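GCN5-related N-acetyltransferase (Kribbella flavida, PDB 4MY0) probably transfers an acetyl group from acetyl-CoA to an amine of its substrate, perhaps an aminoglycoside, as a hexameric member of the GNAT family. Local coordinates at residues Gly137-Arg142 / Ala275-Trp280; Phe143-Ala148 / His269-Gln274. All coordinates share one frame; numbering follows the deposited sequence.

Interaction 1: Gly137-Arg142 / Ala275-Trp280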
ATOM      1  N   GLY C 137     -18.482  12.942  24.736  1.00 24.27           N
ATOM      2  CA  GLY C 137     -19.659  12.394  25.384  1.00 24.11           C
ATOM      3  C   GLY C 137     -20.020  11.004  24.896  1.00 25.19           C
ATOM      4  O   GLY C 137     -20.788  10.297  25.551  1.00 27.42           O
ATOM      5  N   GLY C 138     -19.490  10.604  23.741  1.00 20.56           N
ATOM      6  CA  GLY C 138     -19.832   9.297  23.193  1.00 17.81           C
ATOM      7  C   GLY C 138     -19.125   8.989  21.889  1.00 22.08           C
ATOM      8  O   GLY C 138     -18.294   9.772  21.435  1.00 20.14           O
ATOM      9  N   HIS C 139     -19.468   7.854  21.277  1.00 23.04           N
ATOM     10  CA  HIS C 139     -18.714   7.351  20.134  1.00 20.58           C
ATOM     11  C   HIS C 139     -19.594   7.062  18.927  1.00 22.85           C
ATOM     12  O   HIS C 139     -20.819   7.026  19.029  1.00 21.61           O
ATOM     13  CB  HIS C 139     -17.968   6.071  20.526  1.00 22.91           C
ATOM     14  CG  HIS C 139     -16.954   6.266  21.615  1.00 26.44           C
ATOM     15  ND1 HIS C 139     -17.287   6.258  22.955  1.00 30.67           N
ATOM     16  CD2 HIS C 139     -15.615   6.468  21.562  1.00 27.22           C
ATOM     17  CE1 HIS C 139     -16.193   6.444  23.680  1.00 27.82           C
ATOM     18  NE2 HIS C 139     -15.166   6.576  22.860  1.00 27.23           N
ATOM     19  N   ARG C 140     -18.954   6.873  17.778  1.00 22.98           N
ATOM     20  CA  ARG C 140     -19.617   6.323  16.609  1.00 18.85           C
ATOM     21  C   ARG C 140     -18.699   5.215  16.125  1.00 19.09           C
ATOM     22  O   ARG C 140     -17.517   5.458  15.863  1.00 18.69           O
ATOM     23  CB  ARG C 140     -19.782   7.398  15.538  1.00 21.17           C
ATOM     24  CG  ARG C 140     -20.469   6.921  14.254  1.00 22.94           C
ATOM     25  CD  ARG C 140     -20.392   8.029  13.209  1.00 25.70           C
ATOM     26  NE  ARG C 140     -21.110   7.712  11.978  1.00 24.41           N
ATOM     27  CZ  ARG C 140     -20.590   7.832  10.760  1.00 23.10           C
ATOM     28  NH1 ARG C 140     -21.329   7.537   9.701  1.00 25.45           N
ATOM     29  NH2 ARG C 140     -19.334   8.242  10.597  1.00 21.09           N
ATOM     30  N   TYR C 141     -19.220   3.995  16.050  1.00 20.44           N
ATOM     31  CA  TYR C 141     -18.392   2.827  15.743  1.00 22.81           C
ATOM     32  C   TYR C 141     -18.728   2.292  14.365  1.00 25.64           C
ATOM     33  O   TYR C 141     -19.907   2.204  14.007  1.00 23.94           O
ATOM     34  CB  TYR C 141     -18.667   1.688  16.734  1.00 23.18           C
ATOM     35  CG  TYR C 141     -18.393   1.980  18.189  1.00 28.37           C
ATOM     36  CD1 TYR C 141     -17.161   1.680  18.764  1.00 28.69           C
ATOM     37  CD2 TYR C 141     -19.386   2.506  19.002  1.00 33.32           C
ATOM     38  CE1 TYR C 141     -16.923   1.924  20.111  1.00 35.10           C
ATOM     39  CE2 TYR C 141     -19.157   2.756  20.346  1.00 37.83           C
ATOM     40  CZ  TYR C 141     -17.929   2.463  20.895  1.00 41.43           C
ATOM     41  OH  TYR C 141     -17.714   2.717  22.234  1.00 49.59           O
ATOM     42  N   ARG C 142     -17.707   1.899  13.606  1.00 17.07           N
ATOM     43  CA  ARG C 142     -17.949   1.156  12.372  1.00 20.49           C
ATOM     44  C   ARG C 142     -17.247  -0.196  12.434  1.00 21.67           C
ATOM     45  O   ARG C 142     -16.039  -0.258  12.639  1.00 21.04           O
ATOM     46  CB  ARG C 142     -17.510   1.928  11.107  1.00 18.65           C
ATOM     47  CG  ARG C 142     -18.165   1.355   9.811  1.00 22.05           C
ATOM     48  CD  ARG C 142     -17.471   1.820   8.518  1.00 24.50           C
ATOM     49  NE  ARG C 142     -16.125   1.262   8.376  1.00 25.61           N
ATOM     50  CZ  ARG C 142     -15.399   1.343   7.265  1.00 30.47           C
ATOM     51  NH1 ARG C 142     -15.897   1.953   6.202  1.00 26.92           N
ATOM     52  NH2 ARG C 142     -14.177   0.822   7.215  1.00 30.93           N
ATOM     53  N   ALA C 275     -11.307  -1.458  13.297  1.00 19.60           N
ATOM     54  CA  ALA C 275     -12.605  -0.772  13.342  1.00 20.46           C
ATOM     55  C   ALA C 275     -12.397   0.733  13.347  1.00 20.71           C
ATOM     56  O   ALA C 275     -11.275   1.215  13.556  1.00 24.35           O
ATOM     57  CB  ALA C 275     -13.385  -1.189  14.581  1.00 18.95           C
ATOM     58  N   HIS C 276     -13.479   1.468  13.114  1.00 19.68           N
ATOM     59  CA  HIS C 276     -13.448   2.924  13.201  1.00 22.31           C
ATOM     60  C   HIS C 276     -14.124   3.302  14.498  1.00 23.65           C
ATOM     61  O   HIS C 276     -15.210   2.802  14.797  1.00 20.52           O
ATOM     62  CB  HIS C 276     -14.222   3.571  12.048  1.00 21.09           C
ATOM     63  CG  HIS C 276     -13.542   3.461  10.723  1.00 24.63           C
ATOM     64  ND1 HIS C 276     -14.106   3.941   9.560  1.00 27.55           N
ATOM     65  CD2 HIS C 276     -12.344   2.933  10.375  1.00 21.74           C
ATOM     66  CE1 HIS C 276     -13.280   3.717   8.550  1.00 27.59           C
ATOM     67  NE2 HIS C 276     -12.204   3.106   9.017  1.00 25.86           N
ATOM     68  N   VAL C 277     -13.472   4.170  15.267  1.00 20.16           N
ATOM     69  CA  VAL C 277     -14.031   4.685  16.499  1.00 23.41           C
ATOM     70  C   VAL C 277     -13.872   6.202  16.435  1.00 25.49           C
ATOM     71  O   VAL C 277     -12.745   6.695  16.463  1.00 22.91           O
ATOM     72  CB  VAL C 277     -13.298   4.108  17.736  1.00 24.55           C
ATOM     73  CG1 VAL C 277     -13.933   4.610  19.025  1.00 20.67           C
ATOM     74  CG2 VAL C 277     -13.312   2.572  17.707  1.00 22.46           C
ATOM     75  N   GLN C 278     -14.987   6.927  16.281  1.00 22.10           N
ATOM     76  CA  GLN C 278     -14.969   8.398  16.270  1.00 24.81           C
ATOM     77  C   GLN C 278     -15.614   8.865  17.556  1.00 23.58           C
ATOM     78  O   GLN C 278     -16.357   8.105  18.165  1.00 23.70           O
ATOM     79  CB  GLN C 278     -15.768   8.970  15.090  1.00 23.53           C
ATOM     80  CG  GLN C 278     -15.170   8.672  13.723  1.00 25.76           C
ATOM     81  CD  GLN C 278     -16.111   9.032  12.596  1.00 27.72           C
ATOM     82  OE1 GLN C 278     -17.196   8.461  12.477  1.00 25.08           O
ATOM     83  NE2 GLN C 278     -15.708   9.987  11.763  1.00 28.99           N
ATOM     84  N   ARG C 279     -15.318  10.090  17.988  1.00 17.47           N
ATOM     85  CA  ARG C 279     -15.945  10.628  19.200  1.00 22.27           C
ATOM     86  C   ARG C 279     -16.727  11.892  18.894  1.00 21.39           C
ATOM     87  O   ARG C 279     -16.338  12.662  18.026  1.00 22.12           O
ATOM     88  CB  ARG C 279     -14.890  10.925  20.271  1.00 22.95           C
ATOM     89  CG  ARG C 279     -14.151   9.692  20.719  1.00 25.99           C
ATOM     90  CD  ARG C 279     -12.832   9.993  21.424  1.00 28.56           C
ATOM     91  NE  ARG C 279     -12.145   8.722  21.655  1.00 29.80           N
ATOM     92  CZ  ARG C 279     -11.454   8.070  20.724  1.00 29.59           C
ATOM     93  NH1 ARG C 279     -10.880   6.910  21.020  1.00 31.08           N
ATOM     94  NH2 ARG C 279     -11.322   8.576  19.496  1.00 26.16           N
ATOM     95  N   TRP C 280     -17.826  12.115  19.613  1.00 21.30           N
ATOM     96  CA  TRP C 280     -18.505  13.397  19.510  1.00 20.73           C
ATOM     97  C   TRP C 280     -18.580  14.067  20.875  1.00 21.88           C
ATOM     98  O   TRP C 280     -18.520  13.395  21.909  1.00 22.16           O
ATOM     99  CB  TRP C 280     -19.903  13.232  18.896  1.00 20.13           C
ATOM    100  CG  TRP C 280     -20.679  12.076  19.445  1.00 20.79           C
ATOM    101  CD1 TRP C 280     -20.752  10.825  18.916  1.00 20.45           C
ATOM    102  CD2 TRP C 280     -21.514  12.074  20.613  1.00 20.52           C
ATOM    103  NE1 TRP C 280     -21.580  10.035  19.687  1.00 21.90           N
ATOM    104  CE2 TRP C 280     -22.064  10.785  20.732  1.00 22.52           C
ATOM    105  CE3 TRP C 280     -21.868  13.048  21.557  1.00 18.68           C
ATOM    106  CZ2 TRP C 280     -22.940  10.428  21.782  1.00 22.01           C
ATOM    107  CZ3 TRP C 280     -22.742  12.701  22.596  1.00 20.34           C
ATOM    108  CH2 TRP C 280     -23.261  11.404  22.701  1.00 20.78           C
TER
HETATM  109  O   HOH W   1     -12.723   7.033  23.602  1.00 37.12           O
HETATM  110  O   HOH W   2     -16.979   5.652  13.005  1.00 25.78           O
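One face of the W280 indole covers the backbone of G138, whose CA lies 3.9 Å from the centroid of the six-membered ring in a CH-pi contact. W280 CG stands between its backbone N and carbonyl carbon (chi1 44°), folding the ring across the neighbouring strand, and NE1 makes a weak hydrogen bond to H139 O. A CB on G138 would run into the ring, consistent with glycine at this position. With an alanine in place of W280, the glycine backbone would probably lose its cover and H139 O its indole donor. G137 and G138 both oppose W280 in a classic beta bulge, G137 N reaching W280 O at 2.9 Å. Farther along the antiparallel ladder, R140 NH2 gives an in-plane bond of 2.9 Å to a lone pair of Q278 OE1, while L389 O holds R140 NE. The R142 guanidinium stacks on the H276 ring, planes 10° apart. On the other face, a water joins H139 NE2 to R279 NE, and R279 NH2 salt-bridges E270 of the second subunit. Strand 135-146 pairs with 274-284 here and, farther on, with 252-256 along its other edge; H139 bonds M388 through its backbone, and W280 meets Y122 edge-to-face and packs on strand 61-75.

Interaction 2: Phe143-Ala148 / His269-Gln274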
ATOM      1  N   PHE C 143     -18.001  -1.275  12.257  1.00 17.58           N
ATOM      2  CA  PHE C 143     -17.410  -2.610  12.241  1.00 20.19           C
ATOM      3  C   PHE C 143     -17.544  -3.238  10.860  1.00 22.20           C
ATOM      4  O   PHE C 143     -18.416  -2.844  10.081  1.00 25.11           O
ATOM      5  CB  PHE C 143     -18.061  -3.497  13.312  1.00 22.97           C
ATOM      6  CG  PHE C 143     -17.762  -3.044  14.721  1.00 27.07           C
ATOM      7  CD1 PHE C 143     -16.509  -3.263  15.283  1.00 25.76           C
ATOM      8  CD2 PHE C 143     -18.722  -2.380  15.470  1.00 28.57           C
ATOM      9  CE1 PHE C 143     -16.221  -2.827  16.583  1.00 28.55           C
ATOM     10  CE2 PHE C 143     -18.444  -1.948  16.774  1.00 26.42           C
ATOM     11  CZ  PHE C 143     -17.200  -2.174  17.324  1.00 27.28           C
ATOM     12  N   SER C 144     -16.673  -4.194  10.541  1.00 20.69           N
ATOM     13  CA  SER C 144     -16.717  -4.813   9.220  1.00 22.76           C
ATOM     14  C   SER C 144     -16.902  -6.319   9.332  1.00 23.41           C
ATOM     15  O   SER C 144     -16.140  -6.999  10.029  1.00 21.03           O
ATOM     16  CB  SER C 144     -15.441  -4.487   8.430  1.00 26.92           C
ATOM     17  OG  SER C 144     -15.212  -3.085   8.391  1.00 29.31           O
ATOM     18  N   PHE C 145     -17.910  -6.834   8.634  1.00 24.61           N
ATOM     19  CA  PHE C 145     -18.210  -8.260   8.659  1.00 26.14           C
ATOM     20  C   PHE C 145     -18.028  -8.882   7.281  1.00 24.33           C
ATOM     21  O   PHE C 145     -17.967  -8.169   6.265  1.00 22.26           O
ATOM     22  CB  PHE C 145     -19.655  -8.471   9.128  1.00 24.51           C
ATOM     23  CG  PHE C 145     -19.954  -7.829  10.461  1.00 26.75           C
ATOM     24  CD1 PHE C 145     -19.767  -8.532  11.637  1.00 23.97           C
ATOM     25  CD2 PHE C 145     -20.400  -6.510  10.536  1.00 28.21           C
ATOM     26  CE1 PHE C 145     -20.025  -7.941  12.876  1.00 25.11           C
ATOM     27  CE2 PHE C 145     -20.669  -5.904  11.775  1.00 25.80           C
ATOM     28  CZ  PHE C 145     -20.474  -6.618  12.946  1.00 23.47           C
ATOM     29  N   GLN C 146     -17.943 -10.207   7.238  1.00 28.15           N
ATOM     30  CA  GLN C 146     -17.926 -10.917   5.959  1.00 29.23           C
ATOM     31  C   GLN C 146     -19.368 -11.053   5.475  1.00 26.60           C
ATOM     32  O   GLN C 146     -20.237 -11.539   6.210  1.00 27.47           O
ATOM     33  CB  GLN C 146     -17.289 -12.303   6.107  1.00 27.59           C
ATOM     34  CG  GLN C 146     -15.977 -12.300   6.882  1.00 32.89           C
ATOM     35  CD  GLN C 146     -15.339 -13.693   6.973  1.00 44.59           C
ATOM     36  OE1 GLN C 146     -15.637 -14.587   6.173  1.00 49.73           O
ATOM     37  NE2 GLN C 146     -14.460 -13.875   7.954  1.00 45.68           N
ATOM     38  N   ALA C 147     -19.637 -10.620   4.246  1.00 24.89           N
ATOM     39  CA  ALA C 147     -21.000 -10.704   3.713  1.00 25.76           C
ATOM     40  C   ALA C 147     -21.546 -12.137   3.669  1.00 26.57           C
ATOM     41  O   ALA C 147     -22.730 -12.366   3.928  1.00 25.63           O
ATOM     42  CB  ALA C 147     -21.068 -10.046   2.335  1.00 21.07           C
ATOM     43  N   ALA C 148     -20.696 -13.107   3.330  1.00 25.23           N
ATOM     44  CA  ALA C 148     -21.173 -14.494   3.185  1.00 28.37           C
ATOM     45  C   ALA C 148     -21.679 -15.033   4.521  1.00 33.52           C
ATOM     46  O   ALA C 148     -22.528 -15.921   4.574  1.00 36.48           O
ATOM     47  CB  ALA C 148     -20.059 -15.399   2.636  1.00 27.83           C
ATOM     48  N   HIS C 269     -18.161 -15.382  12.110  1.00 24.99           N
ATOM     49  CA  HIS C 269     -16.856 -14.732  12.116  1.00 34.64           C
ATOM     50  C   HIS C 269     -16.985 -13.375  12.775  1.00 32.76           C
ATOM     51  O   HIS C 269     -17.874 -12.595  12.429  1.00 29.08           O
ATOM     52  CB  HIS C 269     -16.334 -14.610  10.687  1.00 32.69           C
ATOM     53  CG  HIS C 269     -16.213 -15.930   9.990  1.00 34.74           C
ATOM     54  ND1 HIS C 269     -15.064 -16.695  10.038  1.00 40.24           N
ATOM     55  CD2 HIS C 269     -17.101 -16.632   9.248  1.00 34.39           C
ATOM     56  CE1 HIS C 269     -15.250 -17.807   9.349  1.00 38.93           C
ATOM     57  NE2 HIS C 269     -16.480 -17.796   8.864  1.00 39.06           N
ATOM     58  N   GLU C 270     -16.126 -13.091  13.747  1.00 32.24           N
ATOM     59  CA  GLU C 270     -16.281 -11.839  14.470  1.00 38.08           C
ATOM     60  C   GLU C 270     -15.827 -10.687  13.573  1.00 32.42           C
ATOM     61  O   GLU C 270     -15.119 -10.900  12.589  1.00 24.57           O
ATOM     62  CB  GLU C 270     -15.571 -11.856  15.836  1.00 42.07           C
ATOM     63  CG  GLU C 270     -14.077 -11.605  15.822  1.00 45.32           C
ATOM     64  CD  GLU C 270     -13.483 -11.536  17.233  1.00 47.85           C
ATOM     65  OE1 GLU C 270     -13.429 -10.423  17.812  1.00 44.77           O
ATOM     66  OE2 GLU C 270     -13.063 -12.595  17.760  1.00 49.28           O
ATOM     67  N   ALA C 271     -16.284  -9.482  13.891  1.00 21.76           N
ATOM     68  CA  ALA C 271     -15.958  -8.298  13.107  1.00 24.27           C
ATOM     69  C   ALA C 271     -14.439  -8.172  12.971  1.00 27.94           C
ATOM     70  O   ALA C 271     -13.696  -8.653  13.831  1.00 22.83           O
ATOM     71  CB  ALA C 271     -16.534  -7.075  13.774  1.00 20.35           C
ATOM     72  N   ASP C 272     -13.975  -7.562  11.882  1.00 28.18           N
ATOM     73  CA  ASP C 272     -12.537  -7.357  11.686  1.00 24.95           C
ATOM     74  C   ASP C 272     -11.987  -6.627  12.920  1.00 25.22           C
ATOM     75  O   ASP C 272     -12.683  -5.792  13.513  1.00 25.01           O
ATOM     76  CB  ASP C 272     -12.317  -6.518  10.424  1.00 31.77           C
ATOM     77  CG  ASP C 272     -10.870  -6.520   9.939  1.00 46.40           C
ATOM     78  OD1 ASP C 272     -10.676  -6.658   8.710  1.00 56.30           O
ATOM     79  OD2 ASP C 272      -9.930  -6.350  10.756  1.00 48.52           O
ATOM     80  N   LYS C 273     -10.770  -6.980  13.335  1.00 21.95           N
ATOM     81  CA  LYS C 273     -10.103  -6.313  14.448  1.00 22.24           C
ATOM     82  C   LYS C 273     -10.057  -4.800  14.176  1.00 24.50           C
ATOM     83  O   LYS C 273     -10.257  -3.973  15.077  1.00 21.30           O
ATOM     84  CB  LYS C 273      -8.677  -6.890  14.612  1.00 25.33           C
ATOM     85  CG  LYS C 273      -7.821  -6.207  15.676  1.00 28.26           C
ATOM     86  CD  LYS C 273      -6.533  -7.003  16.002  1.00 28.08           C
ATOM     87  CE  LYS C 273      -5.459  -6.843  14.935  1.00 30.57           C
ATOM     88  NZ  LYS C 273      -4.193  -7.566  15.302  1.00 37.88           N
ATOM     89  N   GLN C 274      -9.801  -4.448  12.921  1.00 21.22           N
ATOM     90  CA  GLN C 274      -9.671  -3.053  12.516  1.00 25.40           C
ATOM     91  C   GLN C 274     -11.044  -2.411  12.412  1.00 19.86           C
ATOM     92  O   GLN C 274     -11.846  -2.781  11.562  1.00 22.17           O
ATOM     93  CB  GLN C 274      -8.917  -2.960  11.185  1.00 25.29           C
ATOM     94  CG  GLN C 274      -7.511  -3.542  11.308  1.00 36.89           C
ATOM     95  CD  GLN C 274      -6.624  -3.230  10.124  1.00 52.29           C
ATOM     96  OE1 GLN C 274      -7.073  -2.671   9.124  1.00 56.77           O
ATOM     97  NE2 GLN C 274      -5.350  -3.589  10.232  1.00 60.05           N
TER
HETATM   98  O   HOH W   3     -14.232  -3.916  12.051  1.00 20.61           O
HETATM   99  O   HOH W   4     -12.417  -2.792   8.667  1.00 42.67           O
HETATM  100  O   HOH W   5     -18.352 -11.642   9.893  1.00 34.02           O
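A271 turns its methyl into the angle made by two phenylalanines of the facing strand: its CB lies 3.7 Å from F145 CE1 and 3.9 Å from F143 CB. Two residues apart on the strand, F143 and F145 share one side of it; in F145, CG anti to the carbonyl carbon (chi1 -55°) places the ring atom CE1 beside the methyl. F143 also meets H264 edge-to-face, and F145 packs on V267. Next to the methyl, the single direct hydrogen bond across the contact runs from D272 N to S144 O at 2.9 Å. The other edge of strand 135-146 pairs with strand 252-256, as the backbone bonds of F143 with A255 and F145 with V253 attest. On the A271 side, the regular ladder gives way to a loop, and an Asx turn follows: D272 OD2 accepts from Q274 N just where strand 274-284 begins. Waters link the two backbones where direct bonds are lacking. One accepts from S144 N and donates to both D272 O and Q274 O; another accepts from Q146 N and donates to H269 O. A separate water makes a side-chain bridge, bonding S144 OG, which is also bonded to H254 ND1, and donating to Q274 O. At the outer end, the extended Q146 side chain lays its amide over one face of the H269 imidazole, Q146 NE2 3.4 Å from H269 CG, with the planes 28° apart. H269 itself is tied through its backbone N to D149 OD2, and its side chain lies about 5 Å from a bound acetyl-CoA.

Strand 135-146 serves both contacts in succession: interaction 1 uses its middle and interaction 2 its end, their centres about 17 Å apart. They meet where A275 CB packs 3.8 Å from F143 CD1. Interaction 1 lies nearer the middle of the chain, is more buried and relies on direct backbone pairing. Interaction 2, farther out, joins the same strand to the loop leading into strand 274-284, and relies largely on water bridges around a small apolar contact. Each lays one flat group over another, R142 on H276 and Q146 on H269. Both touch the second subunit: R279 of interaction 1 pairs with E270 of that subunit, and E270 of interaction 2 with its R279.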